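Side-chain contacts in Myo-inositol phosphohydrolase (Mitsuokella multacida, PDB 4WU3), which probably acts as an inositol hexakisphosphate 3-phosphatase, a phytase of the protein-tyrosine-phosphatase-like family, bound in this crystal to inositol-(1,3,4,5)-tetrakisphosphate: residues A[354-359]-A[535-540]; A[358-363]-A[409-414]; A[542-547]-A[575-580]. The protein carries 2 engineered substitutions. All blocks are in the same frame, centred on the assembly; numbering follows the deposited sequence.

Interaction 1. Residues A[354-359]-A[535-540]; sequences RNFRTM and WLHFHS. Engineered in segment 535-540: Ser540 (natural residue Cys). With 4IP (inositol-(1,3,4,5)-tetrakisphosphate), chain F.
Phe356 and Thr358 meet His537 and Trp535 across a gap that a third strand fills. Edge strand 357-358 runs antiparallel to strand 390-393, which pairs in parallel with strand 535-539. The two segments therefore share no backbone hydrogen bond, and CA of Thr358 stays 8.5 Å from CA of His537. Side chains must do the bridging. In Phe356 the ring stands anti to the backbone N (chi1 175°), which carries CD1 and CE1 to the imidazole; its CE1 lies 3.9 Å from CE1 of His537. The two rings meet rim to rim, centroids 6.0 Å apart and planes inclined by 26°, so neither stacks on the other. Beside them, Thr358 brings CB and the methyl CG2 to the edge of the indole, in or near its plane, with CG2 3.9 Å from CZ2 of Trp535. Its hydroxyl turns to Gln411 instead.

The polar atoms of these rings are satisfied by the intervening strand: Ser391 OG bonds both Trp535 NE1 and His537 ND1, while Ser393 OG bonds His537 NE2, which fixes the imidazole at both nitrogens. Within the first segment, Arg357 NH1 reaches back in its guanidinium plane to the carbonyl O of Asn355 (2.8 Å) and also bonds Gly543 O. At the far end of the second, His539 ND1 gives a nearly straight bond to Ser540 O (3.0 Å, 174°), in the ring plane and on a lone pair, while its NE2 pairs with Glu493. Ser540, engineered from cysteine, has its OG against a phosphate oxygen of the bound inositol phosphate at a doubtfully short distance. A central strand running straight into the phosphate-binding P-loop, which opens on a His-Cys pair in the natural sequence and closes on an arginine, is the hallmark of the protein-tyrosine-phosphatase fold.

Interaction 2. Residues A[358-363]-A[409-414]; sequences TMNSAF and KQQAKG
Gln411 offers one amide oxygen to two donors, Thr358 and Asn360, and the direct hydrogen bonds make up most of this contact. Thr358 OG1 donates to Gln411 OE1 over 2.8 Å, lying in the carbonyl plane on a lone pair. Asn360 ND2 reaches the same oxygen, also at 2.8 Å, by an almost straight bond (176°) that leaves along its own amide plane but arrives 36° above the carbonyl plane of Gln411. The two amide planes are 54° apart. What delivers OE1 to this point is the extended chain of Gln411 beyond CG, reaching out from the last residue of its helix.

A water supplies the indirect link. It donates to Thr358 OG1 (2.9 Å), accepts from Gln411 NE2 (3.3 Å) and also lies within bonding range of Ser361 OG, so both ends of the glutamine amide are engaged, consistent with the modelled orientation.

A third set of bonds holds the receiving loop in shape. Thr358 to Ser361 form a type I beta turn; Thr358 OG1 accepts from Asn360 N, an ST turn, and Ser361 OG accepts from Thr358 N (2.9 Å). The threonine hydroxyl thus gives one bond and takes two. An alanine in place of Gln411 would remove the shared acceptor, and Thr358 OG1 and Asn360 ND2 would probably lose their common mate, with the asparagine amide left to turn.

The contact ties the C-terminal end of helix 398-411 to the loop leaving edge strand 357-358. Trp535 of strand 535-539 packs against Gln411 and Ala412, while Met359 turns to Gln571 of helix 564-573 and to Leu574.

Interaction 3. Residues A[542-547]-A[575-580]; sequences AGAGRT and GGNYVA. With 4IP (inositol-(1,3,4,5)-tetrakisphosphate), chain F.
Asn577 lays its amide against the backbone of Ala544 and Gly545. CB points toward that backbone, and a chi1 of 65° sets CG between the residue's own N and carbonyl carbon, 3.9 Å from the carbonyl C of Ala544. On one branch, OD1 accepts from a water (3.0 Å) that also donates to Gly545 O. On the other, ND2 comes to 3.4 Å from Gly545 N, a meeting of two donors and hence packing without a hydrogen bond. A second water joins the carbonyl oxygens of Gly543 and Gly575.

The backbone that Asn577 packs against belongs to the phosphate-binding loop. Ala544 N donates to O2P of the ligand (2.9 Å), and Arg546 grips the same phosphate with its backbone N and NE on O1P and NH2 on O3P, the last at 2.7 Å and 177°; Glu424 holds NH1 by a salt bridge.

Ala544 is the N-cap of helix 545-558, while Gly575 ends helix 564-573 in a Schellman motif. The loop that follows bonds through Asn577 N to Thr548 of the first helix, and Val579 packs between that helix and Ile603 of helix 593-613.

All three contacts belong to the C-terminal phosphatase-like half of the chain. Interactions 1 and 2 lie about 10 Å apart between centres and share Thr358 and Met359, so the end of edge strand 357-358 serves both the five-stranded sheet and the end of helix 398-411. Interaction 3, also about 10 Å from interaction 1 but about 18 Å from interaction 2, comes later in the chain: strand 535-539 leads through the P-loop into helix 545-558. Asn355 to Ala542 O and Ser540 to Thr547 probably bond across. Interactions 1 and 3 both touch the ligand, whereas interaction 2 sits at the far end of the sheet.

Interaction 1. Residues A[354-359]-A[535-540]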
loop_
_atom_site.group_PDB
_atom_site.type_symbol
_atom_site.label_atom_id
_atom_site.label_comp_id
_atom_site.label_asym_id
_atom_site.label_seq_id
_atom_site.Cartn_x
_atom_site.Cartn_y
_atom_site.Cartn_z
ATOM N N ARG A 354 8.410 -33.677 -29.137
ATOM C CA ARG A 354 9.258 -32.494 -29.160
ATOM C C ARG A 354 10.523 -32.706 -28.322
ATOM O O ARG A 354 10.506 -33.418 -27.321
ATOM C CB ARG A 354 8.468 -31.302 -28.636
ATOM C CG ARG A 354 9.137 -29.951 -28.821
ATOM C CD ARG A 354 8.141 -28.806 -28.653
ATOM N NE ARG A 354 7.366 -28.911 -27.414
ATOM C CZ ARG A 354 7.505 -28.110 -26.358
ATOM N NH1 ARG A 354 8.386 -27.112 -26.377
ATOM N NH2 ARG A 354 6.752 -28.302 -25.279
ATOM N N ASN A 355 11.625 -32.116 -28.762
ATOM C CA ASN A 355 12.889 -32.120 -28.011
ATOM C C ASN A 355 13.404 -33.518 -27.667
ATOM O O ASN A 355 14.008 -33.727 -26.596
ATOM C CB ASN A 355 12.747 -31.290 -26.727
ATOM C CG ASN A 355 12.465 -29.830 -27.011
ATOM O OD1 ASN A 355 12.953 -29.276 -27.992
ATOM N ND2 ASN A 355 11.682 -29.199 -26.150
ATOM N N PHE A 356 13.176 -34.461 -28.583
ATOM C CA PHE A 356 13.588 -35.846 -28.388
ATOM C C PHE A 356 15.058 -35.979 -28.696
ATOM O O PHE A 356 15.521 -35.429 -29.690
ATOM C CB PHE A 356 12.819 -36.793 -29.319
ATOM C CG PHE A 356 13.284 -38.234 -29.242
ATOM C CD1 PHE A 356 12.837 -39.066 -28.235
ATOM C CD2 PHE A 356 14.178 -38.750 -30.171
ATOM C CE1 PHE A 356 13.264 -40.383 -28.153
ATOM C CE2 PHE A 356 14.591 -40.069 -30.101
ATOM C CZ PHE A 356 14.138 -40.885 -29.085
ATOM N N ARG A 357 15.788 -36.710 -27.861
ATOM C CA ARG A 357 17.193 -36.996 -28.144
ATOM C C ARG A 357 17.660 -38.214 -27.389
ATOM O O ARG A 357 17.099 -38.556 -26.343
ATOM C CB ARG A 357 18.087 -35.803 -27.791
ATOM C CG ARG A 357 18.160 -35.470 -26.309
ATOM C CD ARG A 357 17.033 -34.556 -25.845
ATOM N NE ARG A 357 17.343 -33.942 -24.554
ATOM C CZ ARG A 357 16.509 -33.169 -23.868
ATOM N NH1 ARG A 357 15.316 -32.883 -24.312
ATOM N NH2 ARG A 357 16.858 -32.676 -22.714
ATOM N N THR A 358 18.680 -38.879 -27.928
ATOM C CA THR A 358 19.387 -39.921 -27.196
ATOM C C THR A 358 20.831 -39.481 -27.104
ATOM O O THR A 358 21.231 -38.520 -27.754
ATOM C CB THR A 358 19.302 -41.318 -27.869
ATOM O OG1 THR A 358 20.159 -41.378 -29.024
ATOM C CG2 THR A 358 17.876 -41.646 -28.275
ATOM N N MET A 359 21.616 -40.172 -26.291
ATOM C CA MET A 359 23.014 -39.816 -26.138
ATOM C C MET A 359 23.823 -40.223 -27.363
ATOM O O MET A 359 25.028 -39.946 -27.437
ATOM C CB MET A 359 23.578 -40.452 -24.876
ATOM C CG MET A 359 22.894 -39.954 -23.612
ATOM S SD MET A 359 23.065 -38.166 -23.452
ATOM C CE MET A 359 21.555 -37.551 -24.171
ATOM N N TRP A 535 17.881 -48.526 -19.622
ATOM C CA TRP A 535 17.855 -47.302 -20.410
ATOM C C TRP A 535 16.831 -46.351 -19.803
ATOM O O TRP A 535 15.680 -46.729 -19.601
ATOM C CB TRP A 535 17.471 -47.623 -21.843
ATOM C CG TRP A 535 17.394 -46.433 -22.728
ATOM C CD1 TRP A 535 16.494 -45.420 -22.655
ATOM C CD2 TRP A 535 18.244 -46.141 -23.838
ATOM N NE1 TRP A 535 16.728 -44.511 -23.652
ATOM C CE2 TRP A 535 17.799 -44.928 -24.392
ATOM C CE3 TRP A 535 19.342 -46.783 -24.413
ATOM C CZ2 TRP A 535 18.404 -44.345 -25.498
ATOM C CZ3 TRP A 535 19.956 -46.194 -25.511
ATOM C CH2 TRP A 535 19.483 -44.986 -26.038
ATOM N N LEU A 536 17.251 -45.127 -19.499
ATOM C CA LEU A 536 16.362 -44.151 -18.879
ATOM C C LEU A 536 15.942 -43.074 -19.847
ATOM O O LEU A 536 16.784 -42.357 -20.390
ATOM C CB LEU A 536 17.049 -43.478 -17.702
ATOM C CG LEU A 536 17.491 -44.401 -16.580
ATOM C CD1 LEU A 536 18.168 -43.583 -15.492
ATOM C CD2 LEU A 536 16.319 -45.189 -16.032
ATOM N N HIS A 537 14.633 -42.955 -20.057
ATOM C CA HIS A 537 14.092 -41.871 -20.868
ATOM C C HIS A 537 13.379 -40.846 -20.002
ATOM O O HIS A 537 12.299 -41.102 -19.492
ATOM C CB HIS A 537 13.120 -42.387 -21.917
ATOM C CG HIS A 537 12.525 -41.295 -22.746
ATOM N ND1 HIS A 537 13.110 -40.843 -23.908
ATOM C CD2 HIS A 537 11.425 -40.532 -22.558
ATOM C CE1 HIS A 537 12.386 -39.864 -24.413
ATOM N NE2 HIS A 537 11.355 -39.659 -23.615
ATOM N N PHE A 538 13.992 -39.680 -19.837
ATOM C CA PHE A 538 13.409 -38.640 -19.023
ATOM C C PHE A 538 12.490 -37.755 -19.838
ATOM O O PHE A 538 12.818 -37.361 -20.959
ATOM C CB PHE A 538 14.496 -37.774 -18.416
ATOM C CG PHE A 538 15.355 -38.491 -17.438
ATOM C CD1 PHE A 538 14.993 -38.576 -16.117
ATOM C CD2 PHE A 538 16.538 -39.074 -17.848
ATOM C CE1 PHE A 538 15.801 -39.239 -15.207
ATOM C CE2 PHE A 538 17.340 -39.749 -16.951
ATOM C CZ PHE A 538 16.972 -39.825 -15.627
ATOM N N HIS A 539 11.341 -37.429 -19.259
ATOM C CA HIS A 539 10.469 -36.415 -19.848
ATOM C C HIS A 539 9.877 -35.547 -18.753
ATOM O O HIS A 539 9.744 -35.959 -17.603
ATOM C CB HIS A 539 9.353 -37.040 -20.718
ATOM C CG HIS A 539 8.146 -37.474 -19.946
ATOM N ND1 HIS A 539 7.157 -36.598 -19.552
ATOM C CD2 HIS A 539 7.779 -38.688 -19.482
ATOM C CE1 HIS A 539 6.237 -37.255 -18.871
ATOM N NE2 HIS A 539 6.590 -38.525 -18.814
ATOM N N SER A 540 9.538 -34.325 -19.122
ATOM C CA SER A 540 8.759 -33.468 -18.259
ATOM C C SER A 540 7.678 -32.894 -19.160
ATOM O O SER A 540 7.075 -33.645 -19.926
ATOM C CB SER A 540 9.645 -32.403 -17.616
ATOM O OG SER A 540 10.642 -31.986 -18.525
HETATM C C1 4IP F . 9.803 -26.083 -18.749
HETATM O O1 4IP F . 10.417 -27.326 -19.090
HETATM C C2 4IP F . 8.400 -26.013 -19.337
HETATM O O2 4IP F . 8.462 -26.232 -20.740
HETATM C C3 4IP F . 7.760 -24.650 -19.104
HETATM O O3 4IP F . 6.463 -24.620 -19.705
HETATM C C4 4IP F . 8.616 -23.519 -19.667
HETATM O O4 4IP F . 8.011 -22.265 -19.330
HETATM C C5 4IP F . 10.023 -23.585 -19.083
HETATM O O5 4IP F . 10.847 -22.562 -19.648
HETATM C C6 4IP F . 10.663 -24.953 -19.313
HETATM O O6 4IP F . 11.962 -25.001 -18.717
HETATM P P1 4IP F . 10.170 -28.678 -18.257
HETATM O O1P 4IP F . 10.893 -28.454 -16.958
HETATM O O2P 4IP F . 10.770 -29.732 -19.151
HETATM O O3P 4IP F . 8.670 -28.783 -18.146
HETATM P P3 4IP F . 5.164 -24.270 -18.814
HETATM O O4P 4IP F . 5.609 -23.106 -17.960
HETATM O O5P 4IP F . 4.888 -25.547 -18.054
HETATM O O6P 4IP F . 4.104 -23.899 -19.821
HETATM P P4 4IP F . 7.717 -21.122 -20.435
HETATM O O7P 4IP F . 7.021 -21.844 -21.563
HETATM O O8P 4IP F . 6.826 -20.160 -19.690
HETATM O O9P 4IP F . 9.098 -20.595 -20.776
HETATM P P5 4IP F . 11.940 -21.810 -18.725
HETATM O OPF 4IP F . 11.376 -21.850 -17.313
HETATM O OPG 4IP F . 12.002 -20.426 -19.339
HETATM O OPH 4IP F . 13.198 -22.631 -18.899
#

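Interaction 2. Residues A[358-363]-A[409-414]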
loop_
_atom_site.group_PDB
_atom_site.type_symbol
_atom_site.label_atom_id
_atom_site.label_comp_id
_atom_site.label_asym_id
_atom_site.label_seq_id
_atom_site.Cartn_x
_atom_site.Cartn_y
_atom_site.Cartn_z
ATOM N N THR A 358 18.680 -38.879 -27.928
ATOM C CA THR A 358 19.387 -39.921 -27.196
ATOM C C THR A 358 20.831 -39.481 -27.104
ATOM O O THR A 358 21.231 -38.520 -27.754
ATOM C CB THR A 358 19.302 -41.318 -27.869
ATOM O OG1 THR A 358 20.159 -41.378 -29.024
ATOM C CG2 THR A 358 17.876 -41.646 -28.275
ATOM N N MET A 359 21.616 -40.172 -26.291
ATOM C CA MET A 359 23.014 -39.816 -26.138
ATOM C C MET A 359 23.823 -40.223 -27.363
ATOM O O MET A 359 25.028 -39.946 -27.437
ATOM C CB MET A 359 23.578 -40.452 -24.876
ATOM C CG MET A 359 22.894 -39.954 -23.612
ATOM S SD MET A 359 23.065 -38.166 -23.452
ATOM C CE MET A 359 21.555 -37.551 -24.171
ATOM N N ASN A 360 23.162 -40.864 -28.329
ATOM C CA ASN A 360 23.777 -41.145 -29.631
ATOM C C ASN A 360 23.399 -40.112 -30.697
ATOM O O ASN A 360 23.855 -40.204 -31.837
ATOM C CB ASN A 360 23.381 -42.540 -30.134
ATOM C CG ASN A 360 23.810 -43.649 -29.194
ATOM O OD1 ASN A 360 24.985 -43.768 -28.847
ATOM N ND2 ASN A 360 22.863 -44.480 -28.793
ATOM N N SER A 361 22.567 -39.139 -30.331
ATOM C CA SER A 361 22.049 -38.161 -31.291
ATOM C C SER A 361 23.123 -37.185 -31.760
ATOM O O SER A 361 24.174 -37.066 -31.142
ATOM C CB SER A 361 20.888 -37.365 -30.679
ATOM O OG SER A 361 19.733 -38.175 -30.530
ATOM N N ALA A 362 22.846 -36.484 -32.856
ATOM C CA ALA A 362 23.742 -35.431 -33.339
ATOM C C ALA A 362 23.574 -34.157 -32.519
ATOM O O ALA A 362 22.470 -33.821 -32.086
ATOM C CB ALA A 362 23.473 -35.137 -34.808
ATOM N N PHE A 363 24.676 -33.451 -32.298
ATOM C CA PHE A 363 24.606 -32.120 -31.703
ATOM C C PHE A 363 23.748 -31.207 -32.576
ATOM O O PHE A 363 23.689 -31.367 -33.801
ATOM C CB PHE A 363 26.004 -31.518 -31.551
ATOM C CG PHE A 363 26.821 -32.137 -30.450
ATOM C CD1 PHE A 363 26.224 -32.904 -29.462
ATOM C CD2 PHE A 363 28.183 -31.914 -30.380
ATOM C CE1 PHE A 363 26.981 -33.453 -28.443
ATOM C CE2 PHE A 363 28.939 -32.463 -29.363
ATOM C CZ PHE A 363 28.337 -33.231 -28.395
ATOM N N LYS A 409 14.199 -49.054 -28.684
ATOM C CA LYS A 409 14.499 -50.475 -28.763
ATOM C C LYS A 409 15.674 -50.749 -29.690
ATOM O O LYS A 409 16.471 -51.647 -29.440
ATOM C CB LYS A 409 13.270 -51.245 -29.211
ATOM C CG LYS A 409 12.215 -51.287 -28.126
ATOM C CD LYS A 409 10.932 -51.909 -28.622
ATOM C CE LYS A 409 9.977 -52.149 -27.472
ATOM N NZ LYS A 409 8.709 -52.767 -27.949
ATOM N N GLN A 410 15.799 -49.957 -30.743
ATOM C CA GLN A 410 16.966 -50.025 -31.611
ATOM C C GLN A 410 18.264 -49.833 -30.820
ATOM O O GLN A 410 19.232 -50.545 -31.046
ATOM C CB GLN A 410 16.867 -48.955 -32.701
ATOM C CG GLN A 410 18.023 -48.960 -33.682
ATOM C CD GLN A 410 18.025 -50.202 -34.540
ATOM O OE1 GLN A 410 17.049 -50.493 -35.230
ATOM N NE2 GLN A 410 19.128 -50.939 -34.509
ATOM N N GLN A 411 18.285 -48.868 -29.902
ATOM C CA GLN A 411 19.527 -48.468 -29.228
ATOM C C GLN A 411 19.712 -49.084 -27.840
ATOM O O GLN A 411 20.822 -49.149 -27.330
ATOM C CB GLN A 411 19.596 -46.945 -29.124
ATOM C CG GLN A 411 19.605 -46.259 -30.479
ATOM C CD GLN A 411 19.579 -44.751 -30.385
ATOM O OE1 GLN A 411 20.217 -44.146 -29.511
ATOM N NE2 GLN A 411 18.856 -44.133 -31.292
ATOM N N ALA A 412 18.626 -49.536 -27.231
ATOM C CA ALA A 412 18.682 -50.027 -25.861
ATOM C C ALA A 412 19.276 -51.430 -25.761
ATOM O O ALA A 412 19.013 -52.287 -26.601
ATOM C CB ALA A 412 17.301 -49.999 -25.247
ATOM N N LYS A 413 20.072 -51.651 -24.718
ATOM C CA LYS A 413 20.726 -52.937 -24.483
ATOM C C LYS A 413 20.134 -53.628 -23.255
ATOM O O LYS A 413 20.659 -54.629 -22.790
ATOM C CB LYS A 413 22.238 -52.741 -24.281
ATOM C CG LYS A 413 22.948 -52.006 -25.413
ATOM C CD LYS A 413 22.767 -52.715 -26.746
ATOM C CE LYS A 413 23.506 -51.994 -27.867
ATOM N NZ LYS A 413 23.023 -52.382 -29.225
ATOM N N GLY A 414 19.041 -53.085 -22.734
ATOM C CA GLY A 414 18.408 -53.624 -21.538
ATOM C C GLY A 414 17.050 -52.977 -21.348
ATOM O O GLY A 414 16.578 -52.261 -22.225
HETATM O O HOH W 1 19.961 -41.076 -31.858
#

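Interaction 3. Residues A[542-547]-A[575-580]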
loop_
_atom_site.group_PDB
_atom_site.type_symbol
_atom_site.label_atom_id
_atom_site.label_comp_id
_atom_site.label_asym_id
_atom_site.label_seq_id
_atom_site.Cartn_x
_atom_site.Cartn_y
_atom_site.Cartn_z
ATOM N N ALA A 542 8.070 -29.979 -21.293
ATOM C CA ALA A 542 8.707 -29.531 -22.532
ATOM C C ALA A 542 10.021 -30.238 -22.852
ATOM O O ALA A 542 10.625 -29.988 -23.889
ATOM C CB ALA A 542 8.947 -28.034 -22.461
ATOM N N GLY A 543 10.479 -31.108 -21.966
ATOM C CA GLY A 543 11.767 -31.758 -22.174
ATOM C C GLY A 543 12.909 -30.765 -22.080
ATOM O O GLY A 543 13.943 -30.945 -22.713
ATOM N N ALA A 544 12.727 -29.710 -21.289
ATOM C CA ALA A 544 13.757 -28.680 -21.131
ATOM C C ALA A 544 14.315 -28.642 -19.709
ATOM O O ALA A 544 15.262 -29.376 -19.393
ATOM C CB ALA A 544 13.213 -27.314 -21.532
ATOM N N GLY A 545 13.710 -27.812 -18.857
ATOM C CA GLY A 545 14.195 -27.558 -17.493
ATOM C C GLY A 545 14.443 -28.779 -16.625
ATOM O O GLY A 545 15.590 -29.125 -16.307
ATOM N N ARG A 546 13.361 -29.428 -16.218
ATOM C CA ARG A 546 13.458 -30.608 -15.377
ATOM C C ARG A 546 14.164 -31.779 -16.060
ATOM O O ARG A 546 15.014 -32.427 -15.457
ATOM C CB ARG A 546 12.070 -31.018 -14.917
ATOM C CG ARG A 546 11.496 -30.064 -13.881
ATOM C CD ARG A 546 10.026 -30.340 -13.637
ATOM N NE ARG A 546 9.236 -29.971 -14.807
ATOM C CZ ARG A 546 7.917 -30.095 -14.890
ATOM N NH1 ARG A 546 7.232 -30.578 -13.860
ATOM N NH2 ARG A 546 7.277 -29.721 -15.999
ATOM N N THR A 547 13.828 -32.038 -17.315
ATOM C CA THR A 547 14.429 -33.135 -18.055
ATOM C C THR A 547 15.947 -33.002 -18.201
ATOM O O THR A 547 16.685 -33.972 -17.962
ATOM C CB THR A 547 13.790 -33.252 -19.452
ATOM O OG1 THR A 547 12.462 -33.776 -19.324
ATOM C CG2 THR A 547 14.599 -34.167 -20.356
ATOM N N GLY A 575 20.193 -31.233 -27.277
ATOM C CA GLY A 575 18.815 -30.762 -27.389
ATOM C C GLY A 575 18.118 -30.367 -26.094
ATOM O O GLY A 575 16.935 -30.008 -26.115
ATOM N N GLY A 576 18.836 -30.433 -24.970
ATOM C CA GLY A 576 18.326 -29.911 -23.707
ATOM C C GLY A 576 18.491 -28.402 -23.677
ATOM O O GLY A 576 18.893 -27.789 -24.668
ATOM N N ASN A 577 18.161 -27.781 -22.550
ATOM C CA ASN A 577 18.559 -26.398 -22.349
ATOM C C ASN A 577 19.887 -26.422 -21.621
ATOM O O ASN A 577 20.472 -27.503 -21.462
ATOM C CB ASN A 577 17.493 -25.569 -21.623
ATOM C CG ASN A 577 17.227 -26.025 -20.200
ATOM O OD1 ASN A 577 17.998 -26.776 -19.609
ATOM N ND2 ASN A 577 16.115 -25.558 -19.639
ATOM N N TYR A 578 20.386 -25.252 -21.219
ATOM C CA TYR A 578 21.608 -25.173 -20.428
ATOM C C TYR A 578 21.210 -25.002 -18.968
ATOM O O TYR A 578 20.595 -23.992 -18.609
ATOM C CB TYR A 578 22.474 -23.995 -20.880
ATOM C CG TYR A 578 23.923 -24.117 -20.456
ATOM C CD1 TYR A 578 24.781 -24.985 -21.119
ATOM C CD2 TYR A 578 24.430 -23.374 -19.395
ATOM C CE1 TYR A 578 26.099 -25.113 -20.736
ATOM C CE2 TYR A 578 25.751 -23.498 -19.005
ATOM C CZ TYR A 578 26.578 -24.367 -19.682
ATOM O OH TYR A 578 27.892 -24.508 -19.316
ATOM N N VAL A 579 21.566 -25.975 -18.128
ATOM C CA VAL A 579 21.049 -26.015 -16.770
ATOM C C VAL A 579 21.479 -24.800 -15.960
ATOM O O VAL A 579 20.782 -24.413 -15.033
ATOM C CB VAL A 579 21.500 -27.273 -16.010
ATOM C CG1 VAL A 579 20.958 -27.259 -14.581
ATOM C CG2 VAL A 579 21.053 -28.529 -16.737
ATOM N N ALA A 580 22.630 -24.217 -16.297
ATOM C CA ALA A 580 23.197 -23.131 -15.488
ATOM C C ALA A 580 22.917 -21.762 -16.096
ATOM O O ALA A 580 23.579 -20.781 -15.768
ATOM C CB ALA A 580 24.697 -23.324 -15.271
HETATM C C1 4IP F . 9.803 -26.083 -18.749
HETATM O O1 4IP F . 10.417 -27.326 -19.090
HETATM C C2 4IP F . 8.400 -26.013 -19.337
HETATM O O2 4IP F . 8.462 -26.232 -20.740
HETATM C C3 4IP F . 7.760 -24.650 -19.104
HETATM O O3 4IP F . 6.463 -24.620 -19.705
HETATM C C4 4IP F . 8.616 -23.519 -19.667
HETATM O O4 4IP F . 8.011 -22.265 -19.330
HETATM C C5 4IP F . 10.023 -23.585 -19.083
HETATM O O5 4IP F . 10.847 -22.562 -19.648
HETATM C C6 4IP F . 10.663 -24.953 -19.313
HETATM O O6 4IP F . 11.962 -25.001 -18.717
HETATM P P1 4IP F . 10.170 -28.678 -18.257
HETATM O O1P 4IP F . 10.893 -28.454 -16.958
HETATM O O2P 4IP F . 10.770 -29.732 -19.151
HETATM O O3P 4IP F . 8.670 -28.783 -18.146
HETATM P P3 4IP F . 5.164 -24.270 -18.814
HETATM O O4P 4IP F . 5.609 -23.106 -17.960
HETATM O O5P 4IP F . 4.888 -25.547 -18.054
HETATM O O6P 4IP F . 4.104 -23.899 -19.821
HETATM P P4 4IP F . 7.717 -21.122 -20.435
HETATM O O7P 4IP F . 7.021 -21.844 -21.563
HETATM O O8P 4IP F . 6.826 -20.160 -19.690
HETATM O O9P 4IP F . 9.098 -20.595 -20.776
HETATM P P5 4IP F . 11.940 -21.810 -18.725
HETATM O OPF 4IP F . 11.376 -21.850 -17.313
HETATM O OPG 4IP F . 12.002 -20.426 -19.339
HETATM O OPH 4IP F . 13.198 -22.631 -18.899
HETATM O O HOH W 2 15.144 -29.110 -24.350
HETATM O O HOH W 3 17.836 -27.474 -16.686
#